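Local coordinates for protein salmonella typhimurium DB7155 bacteriophage DET7 tailspike (Bacteriophage, PDB 2V5I) that binds and probably hydrolyses the O-antigen polysaccharide of its Salmonella host, acting as the trimeric receptor-binding tailspike of the phage, at residues Q88-I100 / Q147-D159. Residues are numbered along the deposited sequence; the frame is centred on the assembly and turned at random. Where two conformers were deposited one is given.
Sequences QPFMESKTTPWVI and QNVKDQHIAATLD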
loop_
_atom_site.group_PDB
_atom_site.type_symbol
_atom_site.label_atom_id
_atom_site.label_comp_id
_atom_site.label_asym_id
_atom_site.label_seq_id
_atom_site.Cartn_x
_atom_site.Cartn_y
_atom_site.Cartn_z
ATOM N N GLN A 88 0.946 -6.576 -30.749
ATOM C CA GLN A 88 2.396 -6.581 -30.925
ATOM C C GLN A 88 2.956 -5.678 -32.031
ATOM O O GLN A 88 3.925 -6.035 -32.715
ATOM C CB GLN A 88 2.973 -8.035 -31.058
ATOM C CG GLN A 88 2.788 -8.933 -29.856
ATOM C CD GLN A 88 3.191 -10.403 -30.120
ATOM O OE1 GLN A 88 2.379 -11.215 -30.570
ATOM N NE2 GLN A 88 4.423 -10.738 -29.826
ATOM N N PRO A 89 2.377 -4.457 -32.189
ATOM C CA PRO A 89 2.961 -3.567 -33.166
ATOM C C PRO A 89 4.376 -3.186 -32.721
ATOM O O PRO A 89 4.709 -3.194 -31.524
ATOM C CB PRO A 89 2.033 -2.359 -33.168
ATOM C CG PRO A 89 1.497 -2.334 -31.787
ATOM C CD PRO A 89 1.338 -3.796 -31.414
ATOM N N PHE A 90 5.236 -2.863 -33.690
ATOM C CA PHE A 90 6.577 -2.392 -33.369
ATOM C C PHE A 90 6.894 -1.225 -34.338
ATOM O O PHE A 90 7.011 -1.450 -35.567
ATOM C CB PHE A 90 7.610 -3.529 -33.538
ATOM C CG PHE A 90 8.970 -3.228 -32.982
ATOM C CD1 PHE A 90 9.891 -2.470 -33.703
ATOM C CD2 PHE A 90 9.342 -3.695 -31.738
ATOM C CE1 PHE A 90 11.181 -2.194 -33.193
ATOM C CE2 PHE A 90 10.593 -3.409 -31.202
ATOM C CZ PHE A 90 11.531 -2.665 -31.945
ATOM N N MET A 91 7.018 0.015 -33.804
ATOM C CA MET A 91 7.350 1.207 -34.586
ATOM C C MET A 91 8.843 1.491 -34.471
ATOM O O MET A 91 9.369 1.533 -33.353
ATOM C CB MET A 91 6.559 2.383 -34.020
ATOM C CG MET A 91 5.109 2.176 -34.046
ATOM S SD MET A 91 4.341 1.823 -35.636
ATOM C CE MET A 91 4.782 3.260 -36.580
ATOM N N GLU A 92 9.558 1.621 -35.605
ATOM C CA GLU A 92 11.009 1.901 -35.567
ATOM C C GLU A 92 11.332 3.041 -36.524
ATOM O O GLU A 92 10.832 3.081 -37.658
ATOM C CB GLU A 92 11.789 0.652 -35.942
ATOM C CG GLU A 92 13.300 0.914 -36.104
ATOM C CD GLU A 92 14.116 -0.327 -36.276
ATOM O OE1 GLU A 92 13.656 -1.454 -35.969
ATOM O OE2 GLU A 92 15.289 -0.169 -36.699
ATOM N N SER A 93 12.089 4.027 -36.053
ATOM C CA SER A 93 12.472 5.122 -36.930
ATOM C C SER A 93 13.374 4.620 -38.005
ATOM O O SER A 93 14.125 3.671 -37.791
ATOM C CB SER A 93 13.133 6.281 -36.181
ATOM O OG SER A 93 14.361 5.868 -35.545
ATOM N N LYS A 94 13.331 5.307 -39.130
ATOM C CA LYS A 94 14.266 5.074 -40.224
ATOM C C LYS A 94 15.641 5.656 -39.888
ATOM O O LYS A 94 16.696 5.006 -40.074
ATOM C CB LYS A 94 13.636 5.731 -41.468
ATOM C CG LYS A 94 14.423 5.617 -42.688
ATOM C CD LYS A 94 13.615 5.923 -43.941
ATOM C CE LYS A 94 13.273 7.342 -44.107
ATOM N NZ LYS A 94 12.511 7.485 -45.408
ATOM N N THR A 95 15.640 6.897 -39.428
ATOM C CA THR A 95 16.859 7.620 -39.130
ATOM C C THR A 95 17.383 7.208 -37.751
ATOM O O THR A 95 16.597 6.993 -36.800
ATOM C CB THR A 95 16.608 9.132 -39.176
ATOM O OG1 THR A 95 16.186 9.544 -40.501
ATOM C CG2 THR A 95 17.882 9.872 -38.819
ATOM N N THR A 96 18.700 7.180 -37.600
ATOM C CA THR A 96 19.319 6.936 -36.293
ATOM C C THR A 96 19.722 8.346 -35.793
ATOM O O THR A 96 20.626 8.967 -36.361
ATOM C CB THR A 96 20.554 6.034 -36.409
ATOM O OG1 THR A 96 20.164 4.713 -36.833
ATOM C CG2 THR A 96 21.282 5.905 -35.114
ATOM N N PRO A 97 19.004 8.881 -34.811
ATOM C CA PRO A 97 19.206 10.269 -34.412
ATOM C C PRO A 97 20.447 10.473 -33.523
ATOM O O PRO A 97 20.972 9.521 -32.937
ATOM C CB PRO A 97 17.928 10.553 -33.590
ATOM C CG PRO A 97 17.561 9.267 -33.084
ATOM C CD PRO A 97 17.961 8.227 -34.012
ATOM N N TRP A 98 20.918 11.725 -33.384
ATOM C CA TRP A 98 21.895 12.099 -32.386
ATOM C C TRP A 98 21.158 12.203 -31.038
ATOM O O TRP A 98 20.140 12.888 -30.922
ATOM C CB TRP A 98 22.512 13.441 -32.677
ATOM C CG TRP A 98 23.377 13.419 -33.911
ATOM C CD1 TRP A 98 23.007 13.770 -35.147
ATOM C CD2 TRP A 98 24.734 13.004 -33.978
ATOM N NE1 TRP A 98 24.088 13.608 -36.040
ATOM C CE2 TRP A 98 25.144 13.124 -35.337
ATOM C CE3 TRP A 98 25.640 12.531 -33.053
ATOM C CZ2 TRP A 98 26.418 12.792 -35.762
ATOM C CZ3 TRP A 98 26.943 12.180 -33.501
ATOM C CH2 TRP A 98 27.298 12.317 -34.829
ATOM N N VAL A 99 21.713 11.560 -30.028
ATOM C CA VAL A 99 21.105 11.590 -28.694
ATOM C C VAL A 99 22.123 11.954 -27.619
ATOM O O VAL A 99 23.318 11.739 -27.788
ATOM C CB VAL A 99 20.467 10.221 -28.344
ATOM C CG1 VAL A 99 19.388 9.915 -29.293
ATOM C CG2 VAL A 99 21.472 9.116 -28.221
ATOM N N ILE A 100 21.625 12.516 -26.506
ATOM C CA ILE A 100 22.403 12.641 -25.287
ATOM C C ILE A 100 22.046 11.524 -24.293
ATOM O O ILE A 100 21.038 10.816 -24.462
ATOM C CB ILE A 100 22.266 14.033 -24.617
ATOM C CG1 ILE A 100 20.812 14.309 -24.260
ATOM C CG2 ILE A 100 22.874 15.108 -25.491
ATOM C CD1 ILE A 100 20.596 15.439 -23.274
ATOM N N GLN A 147 23.334 23.235 -34.688
ATOM C CA GLN A 147 21.949 23.522 -35.024
ATOM C C GLN A 147 21.195 22.297 -35.572
ATOM O O GLN A 147 20.023 22.112 -35.293
ATOM C CB GLN A 147 21.857 24.706 -35.994
ATOM C CG GLN A 147 20.472 25.303 -36.082
ATOM C CD GLN A 147 20.038 25.899 -34.748
ATOM O OE1 GLN A 147 20.793 26.624 -34.090
ATOM N NE2 GLN A 147 18.830 25.559 -34.323
ATOM N N ASN A 148 21.853 21.462 -36.365
ATOM C CA ASN A 148 21.134 20.302 -36.924
ATOM C C ASN A 148 20.706 19.297 -35.839
ATOM O O ASN A 148 19.756 18.560 -36.052
ATOM C CB ASN A 148 21.974 19.587 -37.975
ATOM C CG ASN A 148 23.221 19.007 -37.409
ATOM O OD1 ASN A 148 24.089 19.747 -36.950
ATOM N ND2 ASN A 148 23.322 17.657 -37.412
ATOM N N VAL A 149 21.464 19.212 -34.755
ATOM C CA VAL A 149 21.078 18.340 -33.621
ATOM C C VAL A 149 19.908 18.970 -32.946
ATOM O O VAL A 149 18.909 18.325 -32.638
ATOM C CB VAL A 149 22.241 18.110 -32.673
ATOM C CG1 VAL A 149 21.822 17.478 -31.339
ATOM C CG2 VAL A 149 23.318 17.306 -33.357
ATOM N N LYS A 150 20.000 20.276 -32.727
ATOM C CA LYS A 150 18.884 20.982 -32.085
ATOM C C LYS A 150 17.586 20.976 -32.890
ATOM O O LYS A 150 16.490 21.023 -32.315
ATOM C CB LYS A 150 19.379 22.436 -31.725
ATOM C CG LYS A 150 20.530 22.392 -30.741
ATOM C CD LYS A 150 20.943 23.763 -30.089
ATOM C CE LYS A 150 21.762 24.586 -31.018
ATOM N NZ LYS A 150 22.242 25.849 -30.366
ATOM N N ASP A 151 17.660 20.862 -34.207
ATOM C CA ASP A 151 16.483 20.888 -35.077
ATOM C C ASP A 151 15.860 19.485 -35.313
ATOM O O ASP A 151 14.796 19.364 -35.927
ATOM C CB ASP A 151 16.855 21.482 -36.435
ATOM C CG ASP A 151 17.125 22.980 -36.376
ATOM O OD1 ASP A 151 16.838 23.626 -35.342
ATOM O OD2 ASP A 151 17.620 23.499 -37.401
ATOM N N GLN A 152 16.502 18.434 -34.817
ATOM C CA GLN A 152 15.998 17.048 -35.033
ATOM C C GLN A 152 14.626 16.859 -34.487
ATOM O O GLN A 152 14.296 17.424 -33.450
ATOM C CB GLN A 152 16.864 16.046 -34.259
ATOM C CG GLN A 152 18.221 15.907 -34.728
ATOM C CD GLN A 152 18.900 14.763 -33.970
ATOM O OE1 GLN A 152 19.395 13.824 -34.593
ATOM N NE2 GLN A 152 18.872 14.825 -32.631
ATOM N N HIS A 153 13.840 15.976 -35.107
ATOM C CA HIS A 153 12.559 15.607 -34.539
ATOM C C HIS A 153 12.152 14.214 -35.020
ATOM O O HIS A 153 11.141 14.033 -35.693
ATOM C CB HIS A 153 11.468 16.652 -34.839
ATOM C CG HIS A 153 11.301 16.958 -36.290
ATOM N ND1 HIS A 153 12.007 17.960 -36.926
ATOM C CD2 HIS A 153 10.512 16.396 -37.239
ATOM C CE1 HIS A 153 11.660 18.002 -38.203
ATOM N NE2 HIS A 153 10.772 17.049 -38.422
ATOM N N ILE A 154 12.987 13.238 -34.701
ATOM C CA ILE A 154 12.801 11.843 -35.164
ATOM C C ILE A 154 11.883 11.024 -34.232
ATOM O O ILE A 154 12.156 10.842 -33.030
ATOM C CB ILE A 154 14.151 11.105 -35.312
ATOM C CG1 ILE A 154 15.045 11.829 -36.326
ATOM C CG2 ILE A 154 13.934 9.681 -35.749
ATOM C CD1 ILE A 154 14.410 12.001 -37.696
ATOM N N ALA A 155 10.812 10.507 -34.830
ATOM C CA ALA A 155 10.003 9.473 -34.176
ATOM C C ALA A 155 9.261 8.734 -35.231
ATOM O O ALA A 155 8.846 9.343 -36.256
ATOM C CB ALA A 155 9.052 10.070 -33.196
ATOM N N ALA A 156 9.094 7.434 -35.052
ATOM C CA ALA A 156 8.118 6.665 -35.841
ATOM C C ALA A 156 6.803 6.644 -35.051
ATOM O O ALA A 156 6.744 5.985 -34.048
ATOM C CB ALA A 156 8.556 5.242 -36.033
ATOM N N THR A 157 5.797 7.333 -35.563
ATOM C CA THR A 157 4.541 7.532 -34.829
ATOM C C THR A 157 3.420 6.715 -35.467
ATOM O O THR A 157 3.142 6.865 -36.662
ATOM C CB THR A 157 4.132 9.011 -34.790
ATOM O OG1 THR A 157 5.154 9.772 -34.145
ATOM C CG2 THR A 157 2.781 9.179 -34.007
ATOM N N LEU A 158 2.755 5.907 -34.639
ATOM C CA LEU A 158 1.449 5.332 -35.016
ATOM C C LEU A 158 0.358 6.285 -34.553
ATOM O O LEU A 158 0.184 6.484 -33.368
ATOM C CB LEU A 158 1.214 3.924 -34.456
ATOM C CG LEU A 158 -0.026 3.248 -35.037
ATOM C CD1 LEU A 158 0.073 3.071 -36.526
ATOM C CD2 LEU A 158 -0.175 1.920 -34.356
ATOM N N ASP A 159 -0.377 6.875 -35.500
ATOM C CA ASP A 159 -1.334 7.979 -35.248
ATOM C C ASP A 159 -2.724 7.403 -35.543
ATOM O O ASP A 159 -3.114 7.261 -36.698
ATOM C CB ASP A 159 -0.951 9.187 -36.138
ATOM C CG ASP A 159 -1.831 10.401 -35.956
ATOM O OD1 ASP A 159 -2.978 10.258 -35.476
ATOM O OD2 ASP A 159 -1.342 11.526 -36.310
#
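The amide of Q152 meets the main chain of W98 with both its ends, through the two hydrogen bonds that join 88-100 to 147-159. W98 N donates to Q152 OE1 (2.9 Å), in the carbonyl plane on a lone pair; Q152 NE2 returns a nearly straight bond to W98 O, also 2.9 Å, with an N-H...O angle of 172°. Because that acceptor sits only 2° out of the amide plane, the pair fixes the rotation of the amide, which an extended chain beyond CG (chi2 -173°) carries across to W98. OE1 also lies at the indole edge, near its plane.

On the same indole, V149 makes an off-centre CH-pi contact, its CG2 4.3 Å from the centroid of the five-membered ring.

Strands 85-92 and 156-161 belong to different faces of the right-handed parallel beta-helix of P22-like tailspikes. Residues 93-155 form a long insertion between them, and the Q152-W98 pairing links two points near its start and end, outside the coil. Just before it, E92 OE1 and OE2 form salt bridges with K68 and K124.

The remaining contacts are largely van der Waals. In one conformer, I154 spreads its branches, CG2 meeting S93 CB at 3.5 Å and CD1 reaching T95 CB at 3.9 Å, while CG1 lies against P97 CB. S93 OG donates to T95 O (2.8 Å) within its own segment. Deeper in the coil, A156 CB abuts E92 O at 3.5 Å, and the bent chain of M91 crosses L158 at about a right angle, M91 SD 3.9 Å from L158 CB.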